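Local coordinates for protein putative SnoaL-like polyketide cyclase (Shewanella putrefaciens, PDB 3GZB) that is of unproven function but, as a SnoaL-like member of the NTF2 clan, may act as a polyketide cyclase or a related lyase, at residues V118-V123 against D140-Q145. Residues are numbered along the deposited sequence; the frame is centred on the assembly and turned at random.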
# COMPACT_ATOMS: atom_id res chain seq x y z
N VAL A 118 -7.55 18.99 -5.08
CA VAL A 118 -7.92 17.74 -4.43
C VAL A 118 -6.69 17.09 -3.81
O VAL A 118 -5.57 17.26 -4.31
CB VAL A 118 -8.57 16.71 -5.42
CG1 VAL A 118 -9.91 17.29 -5.94
CG2 VAL A 118 -7.68 16.35 -6.63
N ALA A 119 -6.94 16.33 -2.73
CA ALA A 119 -5.89 15.58 -2.04
C ALA A 119 -6.38 14.15 -1.89
O ALA A 119 -7.37 13.89 -1.18
CB ALA A 119 -5.61 16.23 -0.64
N ILE A 120 -5.76 13.23 -2.61
CA ILE A 120 -6.31 11.90 -2.81
C ILE A 120 -5.47 10.85 -2.05
O ILE A 120 -4.31 10.65 -2.35
CB ILE A 120 -6.31 11.52 -4.30
CG1 ILE A 120 -6.94 12.62 -5.17
CG2 ILE A 120 -7.01 10.15 -4.49
CD1 ILE A 120 -6.86 12.41 -6.72
N PRO A 121 -6.06 10.21 -1.03
CA PRO A 121 -5.28 9.14 -0.34
C PRO A 121 -4.87 8.02 -1.30
O PRO A 121 -5.64 7.69 -2.22
CB PRO A 121 -6.25 8.64 0.75
CG PRO A 121 -7.23 9.79 0.92
CD PRO A 121 -7.38 10.42 -0.44
N ALA A 122 -3.69 7.43 -1.06
CA ALA A 122 -3.14 6.38 -1.91
C ALA A 122 -2.04 5.61 -1.27
O ALA A 122 -1.37 6.08 -0.37
CB ALA A 122 -2.60 7.02 -3.20
N VAL A 123 -1.87 4.39 -1.77
CA VAL A 123 -0.70 3.57 -1.56
C VAL A 123 -0.15 3.28 -2.93
O VAL A 123 -0.86 2.83 -3.84
CB VAL A 123 -1.07 2.27 -0.85
CG1 VAL A 123 0.15 1.36 -0.64
CG2 VAL A 123 -1.77 2.60 0.50
N ASP A 140 -0.62 1.07 -8.11
CA ASP A 140 -1.34 2.11 -7.44
C ASP A 140 -2.64 1.60 -6.83
O ASP A 140 -3.37 0.84 -7.47
CB ASP A 140 -1.70 3.26 -8.36
CG ASP A 140 -0.60 4.30 -8.51
OD1 ASP A 140 0.44 4.27 -7.81
OD2 ASP A 140 -0.81 5.19 -9.41
N LEU A 141 -2.89 2.02 -5.60
CA LEU A 141 -4.17 1.81 -4.91
C LEU A 141 -4.69 3.18 -4.53
O LEU A 141 -4.27 3.75 -3.51
CB LEU A 141 -3.98 0.92 -3.67
CG LEU A 141 -3.52 -0.51 -3.88
CD1 LEU A 141 -3.14 -1.16 -2.54
CD2 LEU A 141 -4.57 -1.33 -4.62
N ILE A 142 -5.56 3.74 -5.36
CA ILE A 142 -6.00 5.14 -5.25
C ILE A 142 -7.38 5.19 -4.64
O ILE A 142 -8.27 4.42 -5.04
CB ILE A 142 -6.06 5.77 -6.62
CG1 ILE A 142 -4.73 5.67 -7.37
CG2 ILE A 142 -6.50 7.25 -6.59
CD1 ILE A 142 -3.53 6.26 -6.70
N ASP A 143 -7.59 6.12 -3.69
CA ASP A 143 -8.92 6.31 -3.07
C ASP A 143 -9.77 7.28 -3.91
O ASP A 143 -9.93 8.47 -3.62
CB ASP A 143 -8.75 6.83 -1.61
CG ASP A 143 -10.05 7.01 -0.87
OD1 ASP A 143 -11.13 6.73 -1.40
OD2 ASP A 143 -9.92 7.48 0.28
N TYR A 144 -10.36 6.73 -4.98
CA TYR A 144 -11.14 7.55 -5.92
C TYR A 144 -12.42 8.09 -5.30
O TYR A 144 -12.85 9.18 -5.65
CB TYR A 144 -11.51 6.73 -7.16
CG TYR A 144 -10.35 6.47 -8.07
CD1 TYR A 144 -9.76 7.50 -8.74
CD2 TYR A 144 -9.82 5.19 -8.25
CE1 TYR A 144 -8.69 7.30 -9.57
CE2 TYR A 144 -8.72 4.99 -9.07
CZ TYR A 144 -8.19 6.01 -9.73
OH TYR A 144 -7.11 5.83 -10.58
N GLN A 145 -13.05 7.38 -4.36
CA GLN A 145 -14.25 7.91 -3.75
C GLN A 145 -13.97 9.18 -2.97
O GLN A 145 -14.78 10.13 -3.05
CB GLN A 145 -14.94 6.89 -2.85
CG GLN A 145 -16.31 7.38 -2.32
CD GLN A 145 -17.31 7.64 -3.45
OE1 GLN A 145 -17.63 6.73 -4.22
NE2 GLN A 145 -17.76 8.91 -3.60
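Leu-141 O is gripped three ways: Val-123 N donates to it at 3.0 Å, Ala-122 CA offers a CA-H...O contact at 3.3 Å, and Tyr-88 OH of the second subunit adds a further hydrogen bond. A strand carbonyl inside a hairpin ladder can thus also reach a subunit interface. The reciprocal bond, Leu-141 N to Val-123 O at 2.8 Å, completes the antiparallel hydrogen-bonded pair. Ala-122 and Ile-142 follow as a non-hydrogen-bonded pair, and Asp-143 N to Pro-121 O (2.9 Å) closes the ladder where strand 134-142 gives way to a helix.

On one face, Ile-142 spreads its two branches over different partners. With CG1 anti to its carbonyl carbon (chi1 -56°), CD1 rests on Ala-122 CB, while CG2 meets Ile-120 CG2 at 3.6 Å and also sits over the centre of one face of the Tyr-144 ring. Ile-120 CG2 lies 3.5 Å from Asp-143 O as well.

Asp-143 extends its carboxylate anti to its own nitrogen (chi1 -178°), bringing OD2 to 3.6 Å from Pro-121 CG across the flank of the proline ring. This N-cap side chain caps a backbone N in the first turn of helix 144-151, and OD2 also bonds Thr-146 OG1 and His-86 NE2 of the second subunit. An alanine at Pro-121 would remove CG and CD, and is likely to open a gap beside OD2 and cost His-86 packing.

Helix 144-151 continues past its strand toward the beginning of 115-129, with Met-147 on Ile-120. Leu-93 and Ile-97 of the second subunit cover the face bearing Leu-141 and Val-123. Strands 93-103 and 50-53, pairing on the outer sides, place the hairpin inside a curved sheet consistent with the NTF2-like fold.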